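Local coordinates for dihydrodipicolinate synthase (Rhodopseudomonas palustris, PDB 3DZ1), which probably catalyses the condensation of pyruvate with aspartate semialdehyde to 4-hydroxy-tetrahydrodipicolinate, a step toward lysine, in a TIM-barrel fold of the DapA family, at residues A[264-269]-A[278-283]; A[18-21]-A[25-28]. All blocks are in the same frame, centred on the assembly; numbering follows the deposited sequence.

The chain forms the first barrel strand, 11-15, and then, before helix 28-40, turns back on itself in contact 2, where 18-21 and 25-28 close a short hairpin-like loop. The rest of the eight-stranded barrel follows, so contact 1 comes much later: residue 264 lies in helix 260-271, and the chain closes on it again at 278-283, on the way to helix 289-301. The two closures follow one another in series, neither nested nor crossing, yet their centres are about 10 Å apart. Lys266 of contact 1 probably hydrogen-bonds Thr18 O of contact 2, and Arg281 packs against Phe20, tying the C-terminal helical region to the loop after strand 11-15.

Contact 1: residues A[264-269]-A[278-283]; sequences VRKYVL and SAQRKP
A single buried lysine carries this helix-to-loop contact, in which the chain leaving helix 260-271 folds back along the helix flank and is held there by one hydrogen bond, from Lys266 to Ala279 O. Lys266 lies beside the returning segment 278-283, its CG anti to the carbonyl carbon (chi1 -75°) and the chain extended beyond it, so the methylenes run along the loop and deliver the ammonium to the next residue. NZ donates to Ala279 O at 2.7 Å, tilted only 17° from the carbonyl plane. On the way, Lys266 CB and CD each approach Ser278 O to 3.5 Å. A lysine suits the place, since its methylenes can line the peptide while the ammonium reaches on to the carbonyl. Glu54 forms a salt bridge with the same nitrogen and Thr18 O a hydrogen bond; together with Ala279 O they can use its three N-H groups, which suits a charge in a buried place.

The small Ser278 allows close approach to the helix backbone, with CB 3.5 Å from Lys266 O. Gln280 lays its CG against Lys266 CD at 4.0 Å, while its amide oxygen OE1 accepts from Ser263 in the same helix. Nearby, Tyr267 turns its hydroxyl to Asp296, so helix 260-271 touches helix 289-301 through Tyr267 and helix 238-255 through Val264, with the loop along another flank.

Contact 2: residues A[18-21]-A[25-28]; sequences TPFH and KIDD
Pro19 O accepts the shortest hydrogen bond across this contact, from Asp27 N at 2.8 Å, and also receives a CA-H...O contact from Ile26 CA. The N-H points almost straight at the oxygen (173°), although the donor stands above the carbonyl plane. Two residues further along, His21 N donates to Lys25 O at 2.9 Å, this time in the carbonyl plane. The two bonds flank Phe20 and Ile26, which form a non-hydrogen-bonded antiparallel pair: a single beta bridge closing the turn between them. Proline suits position 19 because the bridge needs only its carbonyl, and its CB packs against Asp27 CB at 3.9 Å.

On one side of the bridge the His21 ring lies over Asp27, whose CB makes a CH-pi contact 3.7 Å from the ring centroid. Since Asp27 CG is anti to its own N (chi1 177°), the carboxylate continues under the imidazole, stacked with planes 22° apart, and OD2 comes within 3.2 Å of His21 CE1. Water 1 donates to Asp27 OD1 and sits at the ring edge beside NE2. Lys25 CG meets the ring edge too, 3.7 Å from His21 CD2. Were His21 an alanine, the Asp27 carboxylate would probably lose its stacked partner and Lys25 CG the edge it lies against, leaving the lysine chain freer to move. Elsewhere, Phe20 CE1 touches Ile26 CG1 at 4.1 Å.

Asp27 is also the N-cap of helix 28-40, capping a backbone N just past the segment, and its OD2 bonds Ser30 OG. The bridge thus leads directly into that helix: Pro19 packs on Ile31 and Leu34 there, while Ile26 reaches both Ile31 and Val66 of helix 60-73.

Contact 1: residues A[264-269]-A[278-283]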
ATOM      1  N   VAL A 264     -25.489   1.933   6.996  1.00 10.44           N
ATOM      2  CA  VAL A 264     -26.173   1.313   8.123  1.00 11.37           C
ATOM      3  C   VAL A 264     -26.538   2.373   9.155  1.00 10.27           C
ATOM      4  O   VAL A 264     -27.670   2.414   9.638  1.00  9.13           O
ATOM      5  CB  VAL A 264     -25.301   0.224   8.790  1.00 10.43           C
ATOM      6  CG1 VAL A 264     -25.985  -0.299  10.052  1.00 10.66           C
ATOM      7  CG2 VAL A 264     -25.071  -0.924   7.813  1.00 12.56           C
ATOM      8  N   ARG A 265     -25.574   3.232   9.481  1.00 10.45           N
ATOM      9  CA  ARG A 265     -25.781   4.308  10.454  1.00 10.98           C
ATOM     10  C   ARG A 265     -26.933   5.221  10.069  1.00 10.28           C
ATOM     11  O   ARG A 265     -27.843   5.459  10.860  1.00 10.26           O
ATOM     12  CB  ARG A 265     -24.539   5.194  10.571  1.00 12.64           C
ATOM     13  CG  ARG A 265     -23.333   4.563  11.221  1.00 20.04           C
ATOM     14  CD  ARG A 265     -22.170   5.549  11.206  1.00 18.74           C
ATOM     15  NE  ARG A 265     -20.955   4.988  11.782  1.00 23.47           N
ATOM     16  CZ  ARG A 265     -20.303   3.940  11.288  1.00 24.64           C
ATOM     17  NH1 ARG A 265     -20.747   3.329  10.204  1.00 27.55           N
ATOM     18  NH2 ARG A 265     -19.201   3.502  11.881  1.00 28.38           N
ATOM     19  N   LYS A 266     -26.869   5.761   8.858  1.00 11.07           N
ATOM     20  CA  LYS A 266     -27.904   6.673   8.396  1.00  9.81           C
ATOM     21  C   LYS A 266     -29.272   6.018   8.277  1.00 10.19           C
ATOM     22  O   LYS A 266     -30.293   6.655   8.538  1.00  8.55           O
ATOM     23  CB  LYS A 266     -27.480   7.315   7.073  1.00 10.92           C
ATOM     24  CG  LYS A 266     -26.410   8.396   7.268  1.00 13.80           C
ATOM     25  CD  LYS A 266     -26.219   9.242   6.019  1.00 13.97           C
ATOM     26  CE  LYS A 266     -25.492  10.535   6.347  1.00 14.76           C
ATOM     27  NZ  LYS A 266     -25.413  11.442   5.170  1.00 12.82           N
ATOM     28  N   TYR A 267     -29.294   4.746   7.894  1.00 10.06           N
ATOM     29  CA  TYR A 267     -30.550   4.015   7.780  1.00 10.22           C
ATOM     30  C   TYR A 267     -31.211   3.929   9.160  1.00 11.34           C
ATOM     31  O   TYR A 267     -32.398   4.209   9.311  1.00 10.48           O
ATOM     32  CB  TYR A 267     -30.290   2.604   7.242  1.00 13.09           C
ATOM     33  CG  TYR A 267     -31.490   1.684   7.318  1.00 15.85           C
ATOM     34  CD1 TYR A 267     -32.613   1.898   6.521  1.00 18.58           C
ATOM     35  CD2 TYR A 267     -31.511   0.606   8.205  1.00 15.77           C
ATOM     36  CE1 TYR A 267     -33.730   1.062   6.605  1.00 18.71           C
ATOM     37  CE2 TYR A 267     -32.620  -0.235   8.299  1.00 16.27           C
ATOM     38  CZ  TYR A 267     -33.726   0.000   7.497  1.00 17.27           C
ATOM     39  OH  TYR A 267     -34.824  -0.819   7.593  1.00 15.62           O
ATOM     40  N   VAL A 268     -30.436   3.550  10.169  1.00  8.34           N
ATOM     41  CA  VAL A 268     -30.971   3.421  11.523  1.00  8.77           C
ATOM     42  C   VAL A 268     -31.338   4.767  12.156  1.00  9.15           C
ATOM     43  O   VAL A 268     -32.389   4.897  12.785  1.00  7.73           O
ATOM     44  CB  VAL A 268     -29.972   2.685  12.447  1.00  8.71           C
ATOM     45  CG1 VAL A 268     -30.521   2.627  13.864  1.00  7.86           C
ATOM     46  CG2 VAL A 268     -29.727   1.271  11.926  1.00  9.67           C
ATOM     47  N   LEU A 269     -30.480   5.766  11.986  1.00  9.56           N
ATOM     48  CA  LEU A 269     -30.751   7.081  12.560  1.00 11.31           C
ATOM     49  C   LEU A 269     -32.034   7.669  11.976  1.00 11.46           C
ATOM     50  O   LEU A 269     -32.729   8.440  12.638  1.00 11.83           O
ATOM     51  CB  LEU A 269     -29.571   8.027  12.312  1.00 11.33           C
ATOM     52  CG  LEU A 269     -28.294   7.674  13.081  1.00 12.92           C
ATOM     53  CD1 LEU A 269     -27.143   8.555  12.614  1.00 12.04           C
ATOM     54  CD2 LEU A 269     -28.536   7.853  14.574  1.00 10.35           C
ATOM     55  N   SER A 278     -31.833   9.284   4.788  1.00 15.27           N
ATOM     56  CA  SER A 278     -30.630   8.494   5.032  1.00 15.73           C
ATOM     57  C   SER A 278     -29.622   8.715   3.909  1.00 15.82           C
ATOM     58  O   SER A 278     -28.603   8.037   3.833  1.00 15.63           O
ATOM     59  CB  SER A 278     -30.988   7.010   5.105  1.00 17.26           C
ATOM     60  OG  SER A 278     -31.600   6.582   3.898  1.00 19.89           O
ATOM     61  N   ALA A 279     -29.909   9.682   3.049  1.00 15.91           N
ATOM     62  CA  ALA A 279     -29.055   9.991   1.909  1.00 17.92           C
ATOM     63  C   ALA A 279     -27.612  10.387   2.226  1.00 17.44           C
ATOM     64  O   ALA A 279     -27.322  11.000   3.257  1.00 15.61           O
ATOM     65  CB  ALA A 279     -29.708  11.090   1.071  1.00 16.55           C
ATOM     66  N   GLN A 280     -26.719  10.006   1.318  1.00 18.92           N
ATOM     67  CA  GLN A 280     -25.301  10.339   1.395  1.00 20.24           C
ATOM     68  C   GLN A 280     -25.018  11.018   0.064  1.00 20.01           C
ATOM     69  O   GLN A 280     -25.823  10.926  -0.863  1.00 19.26           O
ATOM     70  CB  GLN A 280     -24.426   9.090   1.461  1.00 20.99           C
ATOM     71  CG  GLN A 280     -24.822   8.053   2.474  1.00 23.72           C
ATOM     72  CD  GLN A 280     -24.029   6.775   2.302  1.00 24.03           C
ATOM     73  OE1 GLN A 280     -24.444   5.713   2.755  1.00 26.07           O
ATOM     74  NE2 GLN A 280     -22.876   6.875   1.648  1.00 22.48           N
ATOM     75  N   ARG A 281     -23.884  11.698  -0.038  1.00 18.92           N
ATOM     76  CA  ARG A 281     -23.517  12.335  -1.293  1.00 19.31           C
ATOM     77  C   ARG A 281     -22.633  11.350  -2.050  1.00 18.57           C
ATOM     78  O   ARG A 281     -22.040  10.457  -1.447  1.00 18.71           O
ATOM     79  CB  ARG A 281     -22.745  13.627  -1.035  1.00 20.74           C
ATOM     80  CG  ARG A 281     -23.603  14.786  -0.580  1.00 25.22           C
ATOM     81  CD  ARG A 281     -22.808  16.075  -0.635  1.00 28.34           C
ATOM     82  NE  ARG A 281     -23.640  17.246  -0.397  1.00 30.70           N
ATOM     83  CZ  ARG A 281     -23.191  18.494  -0.434  1.00 33.58           C
ATOM     84  NH1 ARG A 281     -21.915  18.730  -0.700  1.00 33.61           N
ATOM     85  NH2 ARG A 281     -24.018  19.505  -0.206  1.00 33.95           N
ATOM     86  N   LYS A 282     -22.553  11.499  -3.368  1.00 19.34           N
ATOM     87  CA  LYS A 282     -21.718  10.611  -4.171  1.00 19.59           C
ATOM     88  C   LYS A 282     -20.255  10.926  -3.863  1.00 18.96           C
ATOM     89  O   LYS A 282     -19.897  12.085  -3.673  1.00 18.46           O
ATOM     90  CB  LYS A 282     -21.973  10.834  -5.663  1.00 21.46           C
ATOM     91  CG  LYS A 282     -23.395  10.558  -6.124  1.00 26.45           C
ATOM     92  CD  LYS A 282     -23.504  10.719  -7.637  1.00 29.85           C
ATOM     93  CE  LYS A 282     -24.934  10.540  -8.123  1.00 32.46           C
ATOM     94  NZ  LYS A 282     -25.837  11.601  -7.589  1.00 34.38           N
ATOM     95  N   PRO A 283     -19.392   9.901  -3.804  1.00 21.12           N
ATOM     96  CA  PRO A 283     -19.721   8.487  -4.002  1.00 21.35           C
ATOM     97  C   PRO A 283     -20.266   7.851  -2.722  1.00 22.26           C
ATOM     98  O   PRO A 283     -19.769   8.115  -1.628  1.00 21.87           O
ATOM     99  CB  PRO A 283     -18.386   7.891  -4.427  1.00 21.06           C
ATOM    100  CG  PRO A 283     -17.420   8.665  -3.585  1.00 21.07           C
ATOM    101  CD  PRO A 283     -17.931  10.089  -3.711  1.00 20.02           C
TER

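Contact 2: residues A[18-21]-A[25-28]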
ATOM      1  N   THR A  18     -23.112  13.859   8.579  1.00  8.54           N
ATOM      2  CA  THR A  18     -23.636  15.123   8.079  1.00 10.52           C
ATOM      3  C   THR A  18     -24.957  14.763   7.410  1.00 10.85           C
ATOM      4  O   THR A  18     -24.975  14.031   6.422  1.00 12.00           O
ATOM      5  CB  THR A  18     -22.678  15.770   7.056  1.00  9.39           C
ATOM      6  OG1 THR A  18     -21.472  16.159   7.723  1.00  8.35           O
ATOM      7  CG2 THR A  18     -23.314  17.002   6.420  1.00  8.65           C
ATOM      8  N   PRO A  19     -26.084  15.245   7.961  1.00 12.24           N
ATOM      9  CA  PRO A  19     -27.417  14.965   7.416  1.00 13.60           C
ATOM     10  C   PRO A  19     -27.657  15.599   6.049  1.00 14.21           C
ATOM     11  O   PRO A  19     -27.468  16.801   5.883  1.00 13.21           O
ATOM     12  CB  PRO A  19     -28.360  15.551   8.474  1.00 13.77           C
ATOM     13  CG  PRO A  19     -27.541  15.553   9.723  1.00 14.31           C
ATOM     14  CD  PRO A  19     -26.195  15.998   9.222  1.00 12.76           C
ATOM     15  N   PHE A  20     -28.074  14.785   5.084  1.00 15.20           N
ATOM     16  CA  PHE A  20     -28.366  15.263   3.733  1.00 17.69           C
ATOM     17  C   PHE A  20     -29.772  14.849   3.317  1.00 18.47           C
ATOM     18  O   PHE A  20     -30.323  13.867   3.820  1.00 16.04           O
ATOM     19  CB  PHE A  20     -27.422  14.643   2.694  1.00 21.04           C
ATOM     20  CG  PHE A  20     -25.982  15.018   2.855  1.00 23.81           C
ATOM     21  CD1 PHE A  20     -25.574  16.343   2.757  1.00 25.54           C
ATOM     22  CD2 PHE A  20     -25.022  14.031   3.055  1.00 24.18           C
ATOM     23  CE1 PHE A  20     -24.226  16.679   2.852  1.00 25.84           C
ATOM     24  CE2 PHE A  20     -23.675  14.357   3.151  1.00 24.79           C
ATOM     25  CZ  PHE A  20     -23.277  15.684   3.047  1.00 25.36           C
ATOM     26  N   HIS A  21     -30.347  15.606   2.394  1.00 20.85           N
ATOM     27  CA  HIS A  21     -31.644  15.256   1.846  1.00 23.44           C
ATOM     28  C   HIS A  21     -31.249  14.490   0.584  1.00 24.24           C
ATOM     29  O   HIS A  21     -30.064  14.375   0.276  1.00 22.30           O
ATOM     30  CB  HIS A  21     -32.454  16.508   1.504  1.00 25.98           C
ATOM     31  CG  HIS A  21     -32.996  17.220   2.706  1.00 27.66           C
ATOM     32  ND1 HIS A  21     -33.840  16.613   3.611  1.00 30.75           N
ATOM     33  CD2 HIS A  21     -32.821  18.488   3.147  1.00 29.48           C
ATOM     34  CE1 HIS A  21     -34.163  17.477   4.557  1.00 30.72           C
ATOM     35  NE2 HIS A  21     -33.559  18.623   4.298  1.00 30.15           N
ATOM     36  N   LYS A  25     -28.471  18.215  -0.538  1.00 21.95           N
ATOM     37  CA  LYS A  25     -28.334  19.446   0.232  1.00 21.79           C
ATOM     38  C   LYS A  25     -28.320  19.137   1.720  1.00 19.59           C
ATOM     39  O   LYS A  25     -28.997  18.214   2.187  1.00 17.48           O
ATOM     40  CB  LYS A  25     -29.474  20.424  -0.074  1.00 23.76           C
ATOM     41  CG  LYS A  25     -30.792  20.016   0.524  1.00 27.98           C
ATOM     42  CD  LYS A  25     -31.921  20.869   0.009  1.00 32.41           C
ATOM     43  CE  LYS A  25     -33.235  20.309   0.497  1.00 34.18           C
ATOM     44  NZ  LYS A  25     -34.387  21.066  -0.021  1.00 37.17           N
ATOM     45  N   ILE A  26     -27.540  19.919   2.455  1.00 19.10           N
ATOM     46  CA  ILE A  26     -27.415  19.752   3.895  1.00 20.17           C
ATOM     47  C   ILE A  26     -28.765  19.932   4.589  1.00 19.98           C
ATOM     48  O   ILE A  26     -29.495  20.890   4.316  1.00 20.87           O
ATOM     49  CB  ILE A  26     -26.397  20.760   4.455  1.00 21.06           C
ATOM     50  CG1 ILE A  26     -25.052  20.573   3.744  1.00 21.55           C
ATOM     51  CG2 ILE A  26     -26.245  20.574   5.957  1.00 21.68           C
ATOM     52  CD1 ILE A  26     -24.042  21.653   4.034  1.00 23.97           C
ATOM     53  N   ASP A  27     -29.093  19.000   5.480  1.00 18.10           N
ATOM     54  CA  ASP A  27     -30.349  19.031   6.218  1.00 17.45           C
ATOM     55  C   ASP A  27     -30.094  19.605   7.612  1.00 18.40           C
ATOM     56  O   ASP A  27     -29.775  18.866   8.538  1.00 16.58           O
ATOM     57  CB  ASP A  27     -30.907  17.604   6.312  1.00 18.30           C
ATOM     58  CG  ASP A  27     -32.179  17.512   7.138  1.00 18.78           C
ATOM     59  OD1 ASP A  27     -32.639  18.544   7.672  1.00 19.01           O
ATOM     60  OD2 ASP A  27     -32.718  16.390   7.254  1.00 17.49           O
ATOM     61  N   ASP A  28     -30.244  20.922   7.753  1.00 18.28           N
ATOM     62  CA  ASP A  28     -30.004  21.608   9.025  1.00 18.88           C
ATOM     63  C   ASP A  28     -30.957  21.240  10.154  1.00 17.43           C
ATOM     64  O   ASP A  28     -30.572  21.246  11.326  1.00 16.73           O
ATOM     65  CB  ASP A  28     -30.027  23.124   8.818  1.00 21.27           C
ATOM     66  CG  ASP A  28     -28.822  23.621   8.048  1.00 24.15           C
ATOM     67  OD1 ASP A  28     -27.685  23.321   8.465  1.00 25.40           O
ATOM     68  OD2 ASP A  28     -29.011  24.314   7.027  1.00 27.75           O
TER
HETATM   69  O   HOH W   1     -33.451  20.697   5.729  1.00 32.46           O